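Fructose-bisphosphate aldolase (Plasmodium falciparum, PDB 4TR9) belongs to the class I fructose-bisphosphate aldolase family, single-domain TIM-barrel proteins, and is assembled here as a tetramer. Local coordinates at residues A[17-22]-A[228-233]; A[155-160]-A[168-173]; A[164-169]-A[210-215]; A[176-181]-A[218-223]. One frame throughout, in Å; residues are numbered along the deposited sequence.

Overall arrangement
Contacts 2 and 4 are buried, whereas contacts 1 and 3 lie partly open. Contacts 3 and 4 join the same barrel helices, 168-187 and 206-226, contact 3 just before and at the start of the first helix and contact 4 further along it, with centres 14 Å apart. Contact 2 ties the start of helix 168-187 to its own strand 150-157 and touches contact 3 directly, centres 7 Å apart. Contact 1 brings in helix 16-29 and spans the other three along the chain. The chemistry differs: two waters link strand to helix in contact 2, alanines and larger apolar side chains pack in contact 4, and charged groups meet other subunits around all four.

Contact 1 of 4, residues A[17-22]-A[228-233]; sequences DVAEEL and GVLLEG
Leu22 and Gly233 form the tight part of this contact, where helix 16-29 passes the loop that leads from helix 206-226 to strand 235-236. Their CA atoms are 4.6 Å apart, a closeness possible because Gly233 brings only backbone to the interface. Leu22 CB sits 4.0 Å from Gly233 CA, and Leu22 O faces the same carbon at 3.6 Å in a CH...O contact with an angle of 134° at the hydrogen. The Leu22 side chain continues inward to Gln186 of helix 168-187, whose amide nitrogen in turn holds Leu230 O.

One turn back along the helix the packing is slighter. Leu230 swings CG anti to its backbone N (chi1 -170°), which sends CD2 across to Ala19 CB at 3.7 Å; both residues are partly exposed. Glu232 starts beside the helix but turns its carboxylate off to a salt bridge with Arg266 of the second subunit, and Leu230 packs on that same arginine.

With no hydrogen bond between the two segments, this junction outside the barrel strands rests on close backbone approach and methyl packing, while Leu230 O and the Glu232 carboxylate are bonded to helix 168-187 and the second subunit.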
# COMPACT_ATOMS: atom_id res chain seq x y z
N ASP A 17 24.95 -4.29 19.43
CA ASP A 17 26.27 -4.62 18.90
C ASP A 17 26.26 -4.75 17.38
O ASP A 17 27.16 -4.24 16.71
CB ASP A 17 26.77 -5.93 19.53
CG ASP A 17 25.70 -7.00 19.59
OD1 ASP A 17 24.52 -6.65 19.82
OD2 ASP A 17 26.03 -8.19 19.42
N VAL A 18 25.25 -5.42 16.85
CA VAL A 18 25.13 -5.62 15.41
C VAL A 18 24.91 -4.30 14.69
O VAL A 18 25.61 -3.98 13.73
CB VAL A 18 23.99 -6.60 15.06
CG1 VAL A 18 23.70 -6.56 13.57
CG2 VAL A 18 24.34 -8.00 15.51
N ALA A 19 23.93 -3.53 15.16
CA ALA A 19 23.61 -2.24 14.56
C ALA A 19 24.79 -1.27 14.64
O ALA A 19 24.95 -0.41 13.77
CB ALA A 19 22.39 -1.64 15.24
N GLU A 20 25.60 -1.42 15.68
CA GLU A 20 26.76 -0.55 15.87
C GLU A 20 27.85 -0.84 14.84
O GLU A 20 28.43 0.08 14.28
CB GLU A 20 27.31 -0.71 17.29
CG GLU A 20 28.32 0.34 17.69
CD GLU A 20 28.65 0.30 19.17
OE1 GLU A 20 28.05 -0.52 19.89
OE2 GLU A 20 29.52 1.08 19.61
N GLU A 21 28.10 -2.12 14.60
CA GLU A 21 29.12 -2.53 13.64
C GLU A 21 28.72 -2.16 12.22
O GLU A 21 29.56 -1.72 11.42
CB GLU A 21 29.37 -4.04 13.74
CG GLU A 21 30.45 -4.55 12.80
CD GLU A 21 30.60 -6.06 12.85
OE1 GLU A 21 29.77 -6.73 13.51
OE2 GLU A 21 31.55 -6.59 12.23
N LEU A 22 27.44 -2.33 11.90
CA LEU A 22 26.93 -2.04 10.57
C LEU A 22 27.05 -0.55 10.24
O LEU A 22 27.32 -0.19 9.09
CB LEU A 22 25.48 -2.49 10.45
CG LEU A 22 25.24 -4.00 10.58
CD1 LEU A 22 23.75 -4.30 10.65
CD2 LEU A 22 25.90 -4.75 9.44
N GLY A 228 12.12 -3.01 8.33
CA GLY A 228 12.93 -2.56 9.45
C GLY A 228 14.42 -2.55 9.22
O GLY A 228 15.20 -2.88 10.11
N VAL A 229 14.83 -2.16 8.01
CA VAL A 229 16.24 -2.08 7.69
C VAL A 229 16.86 -0.79 8.23
O VAL A 229 16.37 0.30 7.97
CB VAL A 229 16.48 -2.16 6.17
CG1 VAL A 229 17.83 -1.57 5.79
CG2 VAL A 229 16.38 -3.60 5.72
N LEU A 230 17.94 -0.95 8.99
CA LEU A 230 18.66 0.19 9.55
C LEU A 230 19.33 0.98 8.43
O LEU A 230 20.27 0.50 7.80
CB LEU A 230 19.70 -0.28 10.56
CG LEU A 230 20.38 0.80 11.40
CD1 LEU A 230 19.38 1.44 12.36
CD2 LEU A 230 21.56 0.23 12.16
N LEU A 231 18.83 2.19 8.19
CA LEU A 231 19.37 3.03 7.12
C LEU A 231 20.80 3.46 7.42
O LEU A 231 21.59 3.68 6.50
CB LEU A 231 18.49 4.27 6.91
CG LEU A 231 17.08 4.01 6.38
CD1 LEU A 231 16.31 5.31 6.21
CD2 LEU A 231 17.14 3.25 5.06
N GLU A 232 21.13 3.56 8.70
CA GLU A 232 22.48 3.94 9.12
C GLU A 232 23.50 2.87 8.74
O GLU A 232 24.69 3.17 8.57
CB GLU A 232 22.52 4.20 10.63
CG GLU A 232 21.72 5.41 11.09
CD GLU A 232 20.26 5.09 11.35
OE1 GLU A 232 19.70 4.23 10.64
OE2 GLU A 232 19.68 5.71 12.26
N GLY A 233 23.04 1.63 8.62
CA GLY A 233 23.93 0.53 8.29
C GLY A 233 23.73 0.03 6.88
O GLY A 233 24.06 -1.12 6.57

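Contact 2 of 4, residues A[155-160]-A[168-173]; sequences TVLVID and DLSIHE
Leu157 and Ile171 supply the apolar part of the contact between strand 150-157, with the chain after it, and the first turn and a half of helix 168-187. Leu157 points at the helix and lays CD2 against Ile171 CG1 at 4.0 Å, with Ile171 CA nearly as close at 4.1 Å. The two side chains cross at about a right angle. Ile171 leaves its backbone heading away from the strand, yet CG1 lies beside its own backbone N (chi1 -62°), and that places this branch where the leucine methyl can meet it. Val216 of helix 206-226 and Ile198 of strand 191-198 pack on Leu157 as well.

The polar part runs through water. Ser170 OG donates to one water at 2.6 Å, and that water donates to Val156 O at 2.9 Å. A second water accepts from Val158 N at 3.0 Å and donates to Ser170 OG at 2.9 Å. The proton directions therefore run one way, from Val158 N through the hydroxyl to Val156 O. Leu157 meanwhile makes its backbone bonds with Glu197 and Leu199, so the strand is held on one edge by its neighbour and on the other, at this point, by the waters.

These are the strand and helix of one beta-alpha-beta unit of the barrel, joined by a loop of about ten residues. One buried hydroxyl, donor to one water and acceptor from the other, anchors the two waters that satisfy Val156 O and Val158 N, while the leucine packs on the helix beside it.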
# COMPACT_ATOMS: atom_id res chain seq x y z
N THR A 155 19.18 -5.11 -8.80
CA THR A 155 17.87 -5.23 -9.43
C THR A 155 17.80 -4.27 -10.62
O THR A 155 18.47 -3.23 -10.62
CB THR A 155 16.73 -4.92 -8.45
OG1 THR A 155 17.06 -5.42 -7.15
CG2 THR A 155 15.43 -5.57 -8.92
N VAL A 156 17.01 -4.62 -11.63
CA VAL A 156 16.97 -3.85 -12.86
C VAL A 156 15.56 -3.39 -13.23
O VAL A 156 14.63 -4.19 -13.27
CB VAL A 156 17.56 -4.67 -14.04
CG1 VAL A 156 17.31 -3.96 -15.36
CG2 VAL A 156 19.04 -4.90 -13.82
N LEU A 157 15.43 -2.09 -13.50
CA LEU A 157 14.17 -1.53 -13.99
C LEU A 157 14.39 -0.89 -15.36
O LEU A 157 15.47 -0.40 -15.66
CB LEU A 157 13.61 -0.50 -13.01
CG LEU A 157 13.26 -0.97 -11.60
CD1 LEU A 157 14.45 -0.81 -10.66
CD2 LEU A 157 12.05 -0.22 -11.06
N VAL A 158 13.34 -0.90 -16.18
CA VAL A 158 13.42 -0.36 -17.53
C VAL A 158 12.47 0.82 -17.70
O VAL A 158 11.32 0.77 -17.27
CB VAL A 158 13.10 -1.44 -18.58
CG1 VAL A 158 13.11 -0.85 -19.99
CG2 VAL A 158 14.07 -2.60 -18.48
N ILE A 159 12.95 1.89 -18.32
CA ILE A 159 12.10 3.03 -18.64
C ILE A 159 11.58 2.93 -20.07
O ILE A 159 12.34 3.04 -21.03
CB ILE A 159 12.83 4.38 -18.46
CG1 ILE A 159 13.10 4.64 -16.98
CG2 ILE A 159 11.99 5.51 -19.04
CD1 ILE A 159 13.74 5.99 -16.71
N ASP A 160 10.28 2.72 -20.20
CA ASP A 160 9.62 2.68 -21.50
C ASP A 160 8.22 3.26 -21.36
O ASP A 160 7.25 2.54 -21.14
CB ASP A 160 9.56 1.25 -22.04
CG ASP A 160 9.34 1.19 -23.54
OD1 ASP A 160 8.72 2.13 -24.08
OD2 ASP A 160 9.79 0.22 -24.17
N ASP A 168 3.95 -0.80 -11.88
CA ASP A 168 3.87 -0.89 -10.43
C ASP A 168 4.31 -2.26 -9.92
O ASP A 168 4.94 -2.35 -8.86
CB ASP A 168 2.44 -0.60 -9.95
CG ASP A 168 2.02 0.83 -10.23
OD1 ASP A 168 2.89 1.72 -10.23
OD2 ASP A 168 0.81 1.05 -10.45
N LEU A 169 3.97 -3.30 -10.66
CA LEU A 169 4.38 -4.66 -10.30
C LEU A 169 5.90 -4.78 -10.34
O LEU A 169 6.50 -5.41 -9.47
CB LEU A 169 3.73 -5.68 -11.23
CG LEU A 169 4.10 -7.15 -11.01
CD1 LEU A 169 3.86 -7.56 -9.56
CD2 LEU A 169 3.31 -8.05 -11.96
N SER A 170 6.51 -4.18 -11.35
CA SER A 170 7.96 -4.20 -11.50
C SER A 170 8.64 -3.43 -10.37
O SER A 170 9.64 -3.88 -9.81
CB SER A 170 8.37 -3.62 -12.85
OG SER A 170 9.78 -3.50 -12.95
N ILE A 171 8.08 -2.26 -10.05
CA ILE A 171 8.66 -1.39 -9.03
C ILE A 171 8.56 -2.01 -7.64
O ILE A 171 9.51 -1.96 -6.86
CB ILE A 171 7.96 -0.02 -9.02
CG1 ILE A 171 8.17 0.69 -10.36
CG2 ILE A 171 8.48 0.85 -7.88
CD1 ILE A 171 7.50 2.04 -10.45
N HIS A 172 7.41 -2.61 -7.33
CA HIS A 172 7.18 -3.14 -5.99
C HIS A 172 7.93 -4.45 -5.75
O HIS A 172 8.41 -4.70 -4.64
CB HIS A 172 5.69 -3.35 -5.74
CG HIS A 172 5.35 -3.53 -4.30
ND1 HIS A 172 5.64 -2.58 -3.34
CD2 HIS A 172 4.74 -4.55 -3.64
CE1 HIS A 172 5.23 -3.01 -2.16
NE2 HIS A 172 4.68 -4.20 -2.32
N GLU A 173 8.02 -5.29 -6.78
CA GLU A 173 8.81 -6.52 -6.67
C GLU A 173 10.28 -6.18 -6.48
O GLU A 173 10.98 -6.83 -5.71
CB GLU A 173 8.61 -7.40 -7.91
CG GLU A 173 9.71 -8.43 -8.14
CD GLU A 173 9.83 -9.46 -7.03
OE1 GLU A 173 8.92 -9.55 -6.18
OE2 GLU A 173 10.85 -10.19 -7.00
O HOH W 1 11.90 -4.93 -12.89
O HOH W 2 10.93 -2.40 -15.34

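Contact 3 of 4, residues A[164-169]-A[210-215]; sequences GKPTDL and AVVTQK
Val212 carries CG1 anti to its backbone N (chi1 172°), which aims that methyl from helix 206-226 at the ring of Pro166. One turn on, Lys215 runs out fully extended until its last bond, where chi4 of 63° folds NZ aside and leaves CE facing Asp168.

The methyl meets the proline at the CG-CD bond: Val212 CG1 is 3.7 Å from Pro166 CD and 3.9 Å from Pro166 CG. Pro166 lies in the TIM-barrel loop between strand 150-157 and helix 168-187, packed on the helix that follows the next strand. A cis peptide precedes this proline, and its carbonyl oxygen is bonded to Tyr7 OH of the second subunit, a tyrosine that also packs on Val212 and Lys215. Just after it, Thr167 is the N-cap of helix 168-187, its OG1 making a weak hydrogen bond to Ser170 N and a hydrogen bond with Glu127.

Asp168 and Lys215 cross at about a right angle. Asp168 OD1 lies 3.9 Å from Lys215 CE and 4.3 Å from Lys215 NZ, so the charges attract without forming a salt bridge. The other oxygen, OD2, takes a hydrogen bond from Asn9 of the third subunit and comes close to OD2 of Asp168 in the fourth.

Two carboxylates brought together at a subunit junction would tend to hold a proton more firmly; the lysines nearby probably offset part of that cost.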
# COMPACT_ATOMS: atom_id res chain seq x y z
N GLY A 164 4.60 1.95 -20.49
CA GLY A 164 4.35 2.23 -19.09
C GLY A 164 5.37 1.62 -18.15
O GLY A 164 5.08 1.38 -16.98
N LYS A 165 6.57 1.38 -18.66
CA LYS A 165 7.65 0.83 -17.85
C LYS A 165 8.42 1.93 -17.12
O LYS A 165 8.69 2.98 -17.70
CB LYS A 165 8.61 0.01 -18.71
CG LYS A 165 7.99 -1.22 -19.35
CD LYS A 165 9.03 -2.01 -20.13
CE LYS A 165 8.42 -3.23 -20.79
NZ LYS A 165 9.43 -4.02 -21.54
N PRO A 166 8.77 1.70 -15.85
CA PRO A 166 8.47 0.47 -15.09
C PRO A 166 7.06 0.46 -14.50
O PRO A 166 6.61 1.47 -13.96
CB PRO A 166 9.52 0.48 -13.99
CG PRO A 166 9.76 1.93 -13.74
CD PRO A 166 9.62 2.62 -15.07
N THR A 167 6.38 -0.67 -14.61
CA THR A 167 5.04 -0.82 -14.05
C THR A 167 5.10 -0.96 -12.54
O THR A 167 6.16 -1.21 -11.97
CB THR A 167 4.31 -2.04 -14.65
OG1 THR A 167 5.00 -3.23 -14.28
CG2 THR A 167 4.24 -1.93 -16.16
N ASP A 168 3.95 -0.80 -11.88
CA ASP A 168 3.87 -0.89 -10.43
C ASP A 168 4.31 -2.26 -9.92
O ASP A 168 4.94 -2.35 -8.86
CB ASP A 168 2.44 -0.60 -9.95
CG ASP A 168 2.02 0.83 -10.23
OD1 ASP A 168 2.89 1.72 -10.23
OD2 ASP A 168 0.81 1.05 -10.45
N LEU A 169 3.97 -3.30 -10.66
CA LEU A 169 4.38 -4.66 -10.30
C LEU A 169 5.90 -4.78 -10.34
O LEU A 169 6.50 -5.41 -9.47
CB LEU A 169 3.73 -5.68 -11.23
CG LEU A 169 4.10 -7.15 -11.01
CD1 LEU A 169 3.86 -7.56 -9.56
CD2 LEU A 169 3.31 -8.05 -11.96
N ALA A 210 14.25 11.44 -14.08
CA ALA A 210 14.17 12.00 -12.74
C ALA A 210 12.86 11.61 -12.06
O ALA A 210 12.85 11.20 -10.89
CB ALA A 210 14.30 13.52 -12.78
N VAL A 211 11.76 11.73 -12.79
CA VAL A 211 10.44 11.40 -12.26
C VAL A 211 10.34 9.91 -11.92
O VAL A 211 9.81 9.54 -10.87
CB VAL A 211 9.33 11.76 -13.26
CG1 VAL A 211 7.97 11.33 -12.73
CG2 VAL A 211 9.34 13.25 -13.54
N VAL A 212 10.87 9.07 -12.80
CA VAL A 212 10.86 7.63 -12.59
C VAL A 212 11.74 7.23 -11.41
O VAL A 212 11.33 6.45 -10.55
CB VAL A 212 11.32 6.87 -13.85
CG1 VAL A 212 11.50 5.39 -13.56
CG2 VAL A 212 10.33 7.08 -14.99
N THR A 213 12.96 7.77 -11.38
CA THR A 213 13.90 7.46 -10.30
C THR A 213 13.34 7.89 -8.95
O THR A 213 13.47 7.18 -7.96
CB THR A 213 15.26 8.13 -10.53
OG1 THR A 213 15.78 7.75 -11.81
CG2 THR A 213 16.25 7.73 -9.45
N GLN A 214 12.71 9.06 -8.93
CA GLN A 214 12.09 9.57 -7.71
C GLN A 214 10.96 8.66 -7.24
O GLN A 214 10.80 8.43 -6.04
CB GLN A 214 11.57 10.99 -7.93
CG GLN A 214 10.85 11.59 -6.74
CD GLN A 214 10.41 13.02 -6.98
OE1 GLN A 214 10.91 13.69 -7.88
NE2 GLN A 214 9.47 13.50 -6.17
N LYS A 215 10.20 8.14 -8.19
CA LYS A 215 9.08 7.25 -7.88
C LYS A 215 9.58 5.90 -7.37
O LYS A 215 9.03 5.34 -6.41
CB LYS A 215 8.20 7.05 -9.11
CG LYS A 215 7.00 6.14 -8.87
CD LYS A 215 6.24 5.89 -10.17
CE LYS A 215 5.02 5.01 -9.93
NZ LYS A 215 4.03 5.66 -9.04

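Contact 4 of 4, residues A[176-181]-A[218-223]; sequences WGLARY and SCVFKA
Segments 176-181 and 218-223, of helices 168-187 and 206-226, run the same way at 35° to each other, their axes 8.3 Å apart at closest, and the backbones come nearest where Trp176 CA lies 5.5 Å from Ala223 CA. The small side chains of Ala179 and Ala223 go with this close approach. Ala179 CB is 3.7 Å from Ala223 CB and packs still more tightly on Ala223 O, at 3.3 Å, while Ala223 CB also sits 4.0 Å from Trp176 N.

The helices follow adjacent strands of the TIM barrel and lie side by side on its outside, so one flank of the interface faces the sheet and the other faces the next subunit. On the sheet flank Leu178 CD1 meets Val220 CG2 at 4.3 Å, and both residues rest on Val194 of strand 191-198; Leu178 reaches Thr155 of strand 150-157 too.

On the outer flank stands Trp176. Its side chain leaves the backbone away from segment 218-223, but CG anti to N (chi1 -167°) and the turn of the indole bring CE3 back to 4.3 Å from Ala223 CB. Its NE1 hydrogen-bonds Glu173 of the third subunit, the same carboxylate that forms a salt bridge with Arg180, and the ring stacks edge-to-face with His172 of that subunit.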
# COMPACT_ATOMS: atom_id res chain seq x y z
N TRP A 176 10.48 -4.67 -2.78
CA TRP A 176 10.32 -5.68 -1.74
C TRP A 176 11.47 -6.68 -1.77
O TRP A 176 11.90 -7.18 -0.73
CB TRP A 176 8.99 -6.41 -1.90
CG TRP A 176 8.63 -7.24 -0.70
CD1 TRP A 176 8.77 -8.59 -0.57
CD2 TRP A 176 8.09 -6.77 0.54
NE1 TRP A 176 8.34 -8.99 0.67
CE2 TRP A 176 7.92 -7.89 1.37
CE3 TRP A 176 7.73 -5.51 1.02
CZ2 TRP A 176 7.40 -7.79 2.66
CZ3 TRP A 176 7.21 -5.41 2.30
CH2 TRP A 176 7.06 -6.55 3.11
N GLY A 177 11.97 -6.97 -2.97
CA GLY A 177 13.10 -7.87 -3.13
C GLY A 177 14.34 -7.31 -2.47
O GLY A 177 15.03 -8.00 -1.72
N LEU A 178 14.62 -6.04 -2.74
CA LEU A 178 15.73 -5.33 -2.11
C LEU A 178 15.51 -5.23 -0.61
O LEU A 178 16.45 -5.28 0.18
CB LEU A 178 15.90 -3.94 -2.71
CG LEU A 178 16.41 -3.85 -4.15
CD1 LEU A 178 16.06 -2.50 -4.76
CD2 LEU A 178 17.91 -4.09 -4.20
N ALA A 179 14.24 -5.10 -0.22
CA ALA A 179 13.88 -4.95 1.19
C ALA A 179 14.21 -6.21 1.99
O ALA A 179 14.83 -6.13 3.05
CB ALA A 179 12.40 -4.63 1.31
N ARG A 180 13.79 -7.36 1.49
CA ARG A 180 14.05 -8.64 2.15
C ARG A 180 15.54 -8.90 2.26
O ARG A 180 16.04 -9.29 3.31
CB ARG A 180 13.36 -9.78 1.41
CG ARG A 180 11.84 -9.70 1.40
CD ARG A 180 11.25 -10.08 2.75
NE ARG A 180 11.34 -11.51 3.01
CZ ARG A 180 12.20 -12.07 3.85
NH1 ARG A 180 12.20 -13.38 4.02
NH2 ARG A 180 13.05 -11.31 4.53
N TYR A 181 16.25 -8.69 1.15
CA TYR A 181 17.69 -8.91 1.09
C TYR A 181 18.45 -8.09 2.13
O TYR A 181 19.34 -8.61 2.80
CB TYR A 181 18.20 -8.57 -0.31
CG TYR A 181 19.53 -7.83 -0.34
CD1 TYR A 181 20.73 -8.51 -0.21
CD2 TYR A 181 19.57 -6.45 -0.50
CE1 TYR A 181 21.94 -7.84 -0.24
CE2 TYR A 181 20.78 -5.77 -0.53
CZ TYR A 181 21.95 -6.47 -0.40
OH TYR A 181 23.15 -5.80 -0.43
N SER A 218 11.24 6.15 -3.85
CA SER A 218 10.21 6.34 -2.84
C SER A 218 9.64 4.99 -2.40
O SER A 218 9.38 4.77 -1.22
CB SER A 218 9.10 7.24 -3.36
OG SER A 218 8.05 7.36 -2.41
N CYS A 219 9.45 4.10 -3.36
CA CYS A 219 8.91 2.77 -3.09
C CYS A 219 9.97 1.86 -2.48
O CYS A 219 9.67 1.00 -1.65
CB CYS A 219 8.35 2.15 -4.36
SG CYS A 219 7.53 0.56 -4.11
N VAL A 220 11.22 2.05 -2.89
CA VAL A 220 12.33 1.25 -2.38
C VAL A 220 12.52 1.50 -0.88
O VAL A 220 12.54 0.56 -0.09
CB VAL A 220 13.65 1.56 -3.12
CG1 VAL A 220 14.84 1.01 -2.35
CG2 VAL A 220 13.61 0.98 -4.53
N PHE A 221 12.66 2.76 -0.50
CA PHE A 221 12.83 3.12 0.90
C PHE A 221 11.59 2.79 1.72
O PHE A 221 11.69 2.47 2.91
CB PHE A 221 13.18 4.60 1.04
CG PHE A 221 14.63 4.90 0.80
CD1 PHE A 221 15.55 4.80 1.83
CD2 PHE A 221 15.08 5.26 -0.46
CE1 PHE A 221 16.89 5.07 1.62
CE2 PHE A 221 16.42 5.53 -0.68
CZ PHE A 221 17.33 5.44 0.36
N LYS A 222 10.42 2.88 1.10
CA LYS A 222 9.18 2.50 1.76
C LYS A 222 9.25 1.03 2.16
O LYS A 222 9.00 0.68 3.32
CB LYS A 222 7.97 2.75 0.86
CG LYS A 222 6.64 2.39 1.49
CD LYS A 222 6.43 3.12 2.81
CE LYS A 222 4.99 3.00 3.29
NZ LYS A 222 4.57 1.58 3.49
N ALA A 223 9.60 0.18 1.21
CA ALA A 223 9.75 -1.24 1.47
C ALA A 223 10.87 -1.50 2.47
O ALA A 223 10.82 -2.46 3.24
CB ALA A 223 10.01 -2.00 0.17